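Local coordinates for ribonuclease S-F11 (Nicotiana alata, PDB 1IOO), which cleaves RNA as a secreted, glycosylated T2-family ribonuclease of the style associated with self-incompatibility, the rejection of self pollen, at residues Ile24-Pro36 and Tyr104-Leu118. Numbering follows the deposited sequence.
Sequences IAPNNFTIHGLWP and YFGLALRLKDKFDLL. With NAG (2-acetamido-2-deoxy-beta-D-glucopyranose), chain C; NAG (2-acetamido-2-deoxy-beta-D-glucopyranose), chain B; MAN (alpha-D-mannopyranose), chain D.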
loop_
_atom_site.group_PDB
_atom_site.type_symbol
_atom_site.label_atom_id
_atom_site.label_comp_id
_atom_site.label_asym_id
_atom_site.label_seq_id
_atom_site.Cartn_x
_atom_site.Cartn_y
_atom_site.Cartn_z
ATOM N N ILE A 24 -11.533 9.453 9.301
ATOM C CA ILE A 24 -12.204 8.219 9.680
ATOM C C ILE A 24 -11.644 7.088 8.836
ATOM O O ILE A 24 -11.519 7.233 7.623
ATOM C CB ILE A 24 -13.738 8.308 9.434
ATOM C CG1 ILE A 24 -14.360 9.368 10.348
ATOM C CG2 ILE A 24 -14.388 6.948 9.668
ATOM C CD1 ILE A 24 -14.260 9.060 11.826
ATOM N N ALA A 25 -11.272 5.980 9.468
ATOM C CA ALA A 25 -10.687 4.859 8.736
ATOM C C ALA A 25 -11.701 4.197 7.810
ATOM O O ALA A 25 -12.735 3.710 8.262
ATOM C CB ALA A 25 -10.131 3.829 9.709
ATOM N N PRO A 26 -11.431 4.193 6.491
ATOM C CA PRO A 26 -12.371 3.553 5.565
ATOM C C PRO A 26 -12.389 2.052 5.830
ATOM O O PRO A 26 -11.397 1.495 6.296
ATOM C CB PRO A 26 -11.769 3.857 4.196
ATOM C CG PRO A 26 -11.061 5.153 4.415
ATOM C CD PRO A 26 -10.399 4.943 5.752
ATOM N N ASN A 27 -13.513 1.402 5.540
ATOM C CA ASN A 27 -13.623 -0.047 5.736
ATOM C C ASN A 27 -13.161 -0.795 4.494
ATOM O O ASN A 27 -13.780 -1.766 4.063
ATOM C CB ASN A 27 -15.062 -0.456 6.072
ATOM C CG ASN A 27 -15.204 -1.959 6.268
ATOM O OD1 ASN A 27 -14.500 -2.559 7.080
ATOM N ND2 ASN A 27 -16.111 -2.574 5.517
ATOM N N ASN A 28 -12.058 -0.332 3.924
ATOM C CA ASN A 28 -11.494 -0.937 2.734
ATOM C C ASN A 28 -10.030 -0.584 2.632
ATOM O O ASN A 28 -9.591 0.406 3.219
ATOM C CB ASN A 28 -12.239 -0.415 1.507
ATOM C CG ASN A 28 -12.179 -1.365 0.324
ATOM O OD1 ASN A 28 -11.584 -2.441 0.388
ATOM N ND2 ASN A 28 -12.823 -0.949 -0.763
ATOM N N PHE A 29 -9.264 -1.388 1.907
ATOM C CA PHE A 29 -7.852 -1.100 1.753
ATOM C C PHE A 29 -7.651 0.193 0.993
ATOM O O PHE A 29 -8.430 0.533 0.101
ATOM C CB PHE A 29 -7.122 -2.230 1.016
ATOM C CG PHE A 29 -7.002 -3.491 1.813
ATOM C CD1 PHE A 29 -8.038 -4.414 1.832
ATOM C CD2 PHE A 29 -5.861 -3.744 2.572
ATOM C CE1 PHE A 29 -7.950 -5.572 2.594
ATOM C CE2 PHE A 29 -5.759 -4.900 3.344
ATOM C CZ PHE A 29 -6.807 -5.816 3.356
ATOM N N THR A 30 -6.626 0.937 1.386
ATOM C CA THR A 30 -6.277 2.175 0.713
ATOM C C THR A 30 -4.814 2.143 0.322
ATOM O O THR A 30 -4.056 1.313 0.821
ATOM C CB THR A 30 -6.524 3.406 1.599
ATOM O OG1 THR A 30 -5.750 3.291 2.794
ATOM C CG2 THR A 30 -8.000 3.527 1.948
ATOM N N ILE A 31 -4.415 3.024 -0.585
ATOM C CA ILE A 31 -3.032 3.053 -1.028
ATOM C C ILE A 31 -2.131 3.746 -0.013
ATOM O O ILE A 31 -2.446 4.837 0.470
ATOM C CB ILE A 31 -2.884 3.818 -2.349
ATOM C CG1 ILE A 31 -3.715 3.145 -3.439
ATOM C CG2 ILE A 31 -1.410 3.898 -2.739
ATOM C CD1 ILE A 31 -3.894 4.006 -4.676
ATOM N N HIS A 32 -1.026 3.091 0.328
ATOM C CA HIS A 32 -0.023 3.686 1.206
ATOM C C HIS A 32 1.112 4.225 0.362
ATOM O O HIS A 32 1.697 5.271 0.654
ATOM C CB HIS A 32 0.544 2.656 2.180
ATOM C CG HIS A 32 1.611 3.207 3.071
ATOM N ND1 HIS A 32 1.396 4.283 3.906
ATOM C CD2 HIS A 32 2.904 2.848 3.244
ATOM C CE1 HIS A 32 2.515 4.565 4.553
ATOM N NE2 HIS A 32 3.444 3.709 4.170
ATOM N N GLY A 33 1.404 3.498 -0.710
ATOM C CA GLY A 33 2.440 3.913 -1.629
ATOM C C GLY A 33 2.633 2.983 -2.810
ATOM O O GLY A 33 2.030 1.912 -2.916
ATOM N N LEU A 34 3.450 3.460 -3.739
ATOM C CA LEU A 34 3.865 2.715 -4.915
ATOM C C LEU A 34 5.361 2.869 -5.027
ATOM O O LEU A 34 5.855 3.908 -5.468
ATOM C CB LEU A 34 3.153 3.256 -6.164
ATOM C CG LEU A 34 3.411 2.521 -7.484
ATOM C CD1 LEU A 34 3.055 1.046 -7.345
ATOM C CD2 LEU A 34 2.597 3.166 -8.600
ATOM N N TRP A 35 6.091 1.846 -4.594
ATOM C CA TRP A 35 7.537 1.985 -4.452
ATOM C C TRP A 35 8.372 1.263 -5.501
ATOM O O TRP A 35 8.373 0.033 -5.584
ATOM C CB TRP A 35 7.970 1.478 -3.067
ATOM C CG TRP A 35 7.216 2.077 -1.916
ATOM C CD1 TRP A 35 6.547 3.266 -1.901
ATOM C CD2 TRP A 35 7.084 1.529 -0.601
ATOM N NE1 TRP A 35 6.007 3.494 -0.657
ATOM C CE2 TRP A 35 6.321 2.441 0.159
ATOM C CE3 TRP A 35 7.536 0.353 0.011
ATOM C CZ2 TRP A 35 5.998 2.213 1.503
ATOM C CZ3 TRP A 35 7.215 0.128 1.350
ATOM C CH2 TRP A 35 6.454 1.055 2.075
ATOM N N PRO A 36 9.100 2.032 -6.327
ATOM C CA PRO A 36 9.958 1.370 -7.308
ATOM C C PRO A 36 11.082 0.839 -6.424
ATOM O O PRO A 36 11.497 1.528 -5.489
ATOM C CB PRO A 36 10.447 2.526 -8.180
ATOM C CG PRO A 36 9.360 3.536 -8.068
ATOM C CD PRO A 36 8.990 3.473 -6.607
ATOM N N TYR A 104 2.249 8.496 -12.645
ATOM C CA TYR A 104 2.654 7.755 -11.459
ATOM C C TYR A 104 1.458 7.566 -10.526
ATOM O O TYR A 104 1.147 6.447 -10.106
ATOM C CB TYR A 104 3.787 8.486 -10.734
ATOM C CG TYR A 104 4.104 7.934 -9.359
ATOM C CD1 TYR A 104 3.655 8.583 -8.213
ATOM C CD2 TYR A 104 4.870 6.777 -9.208
ATOM C CE1 TYR A 104 3.964 8.103 -6.941
ATOM C CE2 TYR A 104 5.187 6.280 -7.934
ATOM C CZ TYR A 104 4.728 6.955 -6.805
ATOM O OH TYR A 104 5.018 6.491 -5.538
ATOM N N PHE A 105 0.765 8.658 -10.220
ATOM C CA PHE A 105 -0.417 8.553 -9.380
ATOM C C PHE A 105 -1.545 7.829 -10.116
ATOM O O PHE A 105 -2.300 7.073 -9.510
ATOM C CB PHE A 105 -0.865 9.931 -8.888
ATOM C CG PHE A 105 -0.038 10.448 -7.747
ATOM C CD1 PHE A 105 1.111 11.204 -7.978
ATOM C CD2 PHE A 105 -0.373 10.121 -6.440
ATOM C CE1 PHE A 105 1.915 11.625 -6.925
ATOM C CE2 PHE A 105 0.424 10.533 -5.372
ATOM C CZ PHE A 105 1.571 11.287 -5.614
ATOM N N GLY A 106 -1.632 8.040 -11.426
ATOM C CA GLY A 106 -2.656 7.363 -12.209
ATOM C C GLY A 106 -2.438 5.862 -12.177
ATOM O O GLY A 106 -3.394 5.083 -12.112
ATOM N N LEU A 107 -1.175 5.451 -12.237
ATOM C CA LEU A 107 -0.841 4.029 -12.182
ATOM C C LEU A 107 -1.234 3.440 -10.834
ATOM O O LEU A 107 -1.812 2.356 -10.765
ATOM C CB LEU A 107 0.653 3.802 -12.413
ATOM C CG LEU A 107 1.102 2.337 -12.285
ATOM C CD1 LEU A 107 0.363 1.486 -13.313
ATOM C CD2 LEU A 107 2.603 2.222 -12.488
ATOM N N ALA A 108 -0.913 4.157 -9.760
ATOM C CA ALA A 108 -1.266 3.703 -8.423
ATOM C C ALA A 108 -2.767 3.441 -8.327
ATOM O O ALA A 108 -3.196 2.420 -7.797
ATOM C CB ALA A 108 -0.840 4.741 -7.384
ATOM N N LEU A 109 -3.563 4.359 -8.866
ATOM C CA LEU A 109 -5.010 4.211 -8.846
ATOM C C LEU A 109 -5.451 3.013 -9.684
ATOM O O LEU A 109 -6.330 2.252 -9.279
ATOM C CB LEU A 109 -5.681 5.495 -9.359
ATOM C CG LEU A 109 -5.579 6.706 -8.421
ATOM C CD1 LEU A 109 -6.078 7.965 -9.115
ATOM C CD2 LEU A 109 -6.393 6.431 -7.168
ATOM N N ARG A 110 -4.826 2.844 -10.846
ATOM C CA ARG A 110 -5.154 1.728 -11.733
ATOM C C ARG A 110 -4.852 0.387 -11.068
ATOM O O ARG A 110 -5.671 -0.532 -11.105
ATOM C CB ARG A 110 -4.361 1.837 -13.041
ATOM C CG ARG A 110 -4.647 0.726 -14.045
ATOM C CD ARG A 110 -3.946 0.982 -15.373
ATOM N NE ARG A 110 -2.546 0.557 -15.380
ATOM C CZ ARG A 110 -2.151 -0.713 -15.413
ATOM N NH1 ARG A 110 -3.049 -1.691 -15.440
ATOM N NH2 ARG A 110 -0.856 -1.007 -15.436
ATOM N N LEU A 111 -3.673 0.277 -10.463
ATOM C CA LEU A 111 -3.284 -0.966 -9.808
ATOM C C LEU A 111 -4.187 -1.272 -8.620
ATOM O O LEU A 111 -4.543 -2.427 -8.385
ATOM C CB LEU A 111 -1.818 -0.901 -9.369
ATOM C CG LEU A 111 -0.837 -0.749 -10.537
ATOM C CD1 LEU A 111 0.592 -0.758 -10.018
ATOM C CD2 LEU A 111 -1.032 -1.879 -11.532
ATOM N N LYS A 112 -4.554 -0.240 -7.868
ATOM C CA LYS A 112 -5.438 -0.415 -6.724
ATOM C C LYS A 112 -6.803 -0.946 -7.180
ATOM O O LYS A 112 -7.383 -1.834 -6.557
ATOM C CB LYS A 112 -5.605 0.931 -6.005
ATOM C CG LYS A 112 -6.269 0.880 -4.635
ATOM C CD LYS A 112 -7.738 1.234 -4.688
ATOM C CE LYS A 112 -8.245 1.587 -3.293
ATOM N NZ LYS A 112 -9.720 1.795 -3.249
ATOM N N ASP A 113 -7.286 -0.403 -8.292
ATOM C CA ASP A 113 -8.583 -0.774 -8.845
ATOM C C ASP A 113 -8.598 -2.218 -9.338
ATOM O O ASP A 113 -9.663 -2.806 -9.528
ATOM C CB ASP A 113 -8.930 0.169 -9.994
ATOM C CG ASP A 113 -10.357 0.013 -10.457
ATOM O OD1 ASP A 113 -11.266 0.185 -9.622
ATOM O OD2 ASP A 113 -10.568 -0.276 -11.652
ATOM N N LYS A 114 -7.417 -2.785 -9.551
ATOM C CA LYS A 114 -7.308 -4.160 -10.019
ATOM C C LYS A 114 -7.668 -5.156 -8.929
ATOM O O LYS A 114 -7.940 -6.324 -9.214
ATOM C CB LYS A 114 -5.875 -4.466 -10.469
ATOM C CG LYS A 114 -5.523 -4.039 -11.880
ATOM C CD LYS A 114 -4.045 -4.312 -12.174
ATOM C CE LYS A 114 -3.657 -5.771 -11.925
ATOM N NZ LYS A 114 -4.309 -6.735 -12.861
ATOM N N PHE A 115 -7.679 -4.703 -7.679
ATOM C CA PHE A 115 -7.922 -5.620 -6.589
ATOM C C PHE A 115 -9.063 -5.210 -5.681
ATOM O O PHE A 115 -9.448 -4.044 -5.577
ATOM C CB PHE A 115 -6.675 -5.763 -5.702
ATOM C CG PHE A 115 -5.426 -6.100 -6.454
ATOM C CD1 PHE A 115 -4.491 -5.114 -6.762
ATOM C CD2 PHE A 115 -5.193 -7.400 -6.879
ATOM C CE1 PHE A 115 -3.335 -5.425 -7.491
ATOM C CE2 PHE A 115 -4.050 -7.725 -7.605
ATOM C CZ PHE A 115 -3.119 -6.740 -7.914
ATOM N N ASP A 116 -9.612 -6.237 -5.048
ATOM C CA ASP A 116 -10.585 -6.122 -3.994
ATOM C C ASP A 116 -10.204 -7.152 -2.956
ATOM O O ASP A 116 -10.839 -8.197 -2.828
ATOM C CB ASP A 116 -12.015 -6.373 -4.487
ATOM C CG ASP A 116 -13.058 -6.035 -3.431
ATOM O OD1 ASP A 116 -12.683 -5.864 -2.245
ATOM O OD2 ASP A 116 -14.257 -5.947 -3.780
ATOM N N LEU A 117 -9.082 -6.884 -2.293
ATOM C CA LEU A 117 -8.501 -7.812 -1.335
ATOM C C LEU A 117 -9.448 -8.147 -0.205
ATOM O O LEU A 117 -9.428 -9.263 0.305
ATOM C CB LEU A 117 -7.176 -7.264 -0.795
ATOM C CG LEU A 117 -6.104 -6.942 -1.845
ATOM C CD1 LEU A 117 -4.802 -6.609 -1.133
ATOM C CD2 LEU A 117 -5.894 -8.123 -2.793
ATOM N N LEU A 118 -10.267 -7.188 0.207
ATOM C CA LEU A 118 -11.217 -7.457 1.267
ATOM C C LEU A 118 -12.175 -8.574 0.852
ATOM O O LEU A 118 -12.464 -9.482 1.631
ATOM C CB LEU A 118 -12.000 -6.189 1.621
ATOM C CG LEU A 118 -12.920 -6.341 2.831
ATOM C CD1 LEU A 118 -12.111 -6.742 4.058
ATOM C CD2 LEU A 118 -13.642 -5.029 3.081
HETATM C C1 NAG C . -12.887 -1.766 -1.960
HETATM C C2 NAG C . -14.319 -1.690 -2.519
HETATM C C3 NAG C . -14.415 -2.405 -3.862
HETATM C C4 NAG C . -13.380 -1.819 -4.813
HETATM C C5 NAG C . -11.993 -1.979 -4.190
HETATM C C6 NAG C . -10.904 -1.394 -5.065
HETATM C C7 NAG C . -16.479 -1.780 -1.450
HETATM C C8 NAG C . -17.499 -2.642 -0.726
HETATM N N2 NAG C . -15.252 -2.278 -1.578
HETATM O O3 NAG C . -15.717 -2.228 -4.401
HETATM O O4 NAG C . -13.439 -2.505 -6.074
HETATM O O5 NAG C . -11.942 -1.277 -2.928
HETATM O O6 NAG C . -11.032 0.016 -5.163
HETATM O O7 NAG C . -16.807 -0.673 -1.888
HETATM C C1 NAG B . -13.501 -1.714 -7.212
HETATM C C2 NAG B . -13.646 -2.622 -8.429
HETATM C C3 NAG B . -13.845 -1.786 -9.701
HETATM C C4 NAG B . -15.005 -0.782 -9.522
HETATM C C5 NAG B . -14.795 0.026 -8.234
HETATM C C6 NAG B . -15.955 0.954 -7.922
HETATM C C7 NAG B . -12.563 -4.771 -8.338
HETATM C C8 NAG B . -11.273 -5.570 -8.360
HETATM N N2 NAG B . -12.473 -3.464 -8.557
HETATM O O3 NAG B . -14.126 -2.663 -10.782
HETATM O O4 NAG B . -15.065 0.129 -10.645
HETATM O O5 NAG B . -14.651 -0.861 -7.104
HETATM O O6 NAG B . -17.142 0.220 -7.656
HETATM O O7 NAG B . -13.631 -5.343 -8.118
HETATM C C1 MAN D . -12.897 -3.873 -14.369
HETATM C C2 MAN D . -12.208 -4.740 -13.313
HETATM C C3 MAN D . -11.189 -3.901 -12.536
HETATM C C4 MAN D . -10.196 -3.247 -13.497
HETATM C C5 MAN D . -10.960 -2.423 -14.535
HETATM C C6 MAN D . -10.056 -1.812 -15.589
HETATM O O2 MAN D . -11.557 -5.836 -13.941
HETATM O O3 MAN D . -10.493 -4.722 -11.611
HETATM O O4 MAN D . -9.312 -2.404 -12.771
HETATM O O5 MAN D . -11.921 -3.261 -15.220
HETATM O O6 MAN D . -9.766 -2.744 -16.621
HETATM O O HOH W 1 -10.644 -4.527 -1.006
HETATM O O HOH W 2 -9.382 -1.217 -1.872
HETATM O O HOH W 3 -10.594 2.249 -0.455
HETATM O O HOH W 4 4.681 5.973 -2.966
#
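The Y104 ring meets strand 30-36 at its edge: near the ring plane its OH donates to L34 O (2.7 Å), 19° out of the carbonyl plane, and on the same edge water 4 donates to that OH while accepting from L34 N. The F29 ring takes L117 CB obliquely, an off-centre CH-pi contact 4.3 Å from the centroid and 29° off the normal, while L118 CA lies in plane at its edge. Next to Y104, L34, with CG anti to its N (chi1 -176°), splays its methyls over the helix, CD2 4.0 Å from A108 CB and CD1 4.1 Å from L111 CD1. I31 CG1 packs on K112 CG at 3.6 Å; beyond this, K112 NZ, whose position is less certain, appears to donate to water 3, which donates to F29 O. The glycan joined to N28 ND2 overlies this end, and water 1 links N28 OD1, D116 OD1 and L118 N. A phenylalanine in place of Y104 would probably leave L34 O without its hydroxyl donor. Y104 also approaches the proton acceptor H91, and the strand carries H32, the proton donor, so this helix-on-strand packing adjoins the active site of the RNase T2 alpha+beta fold.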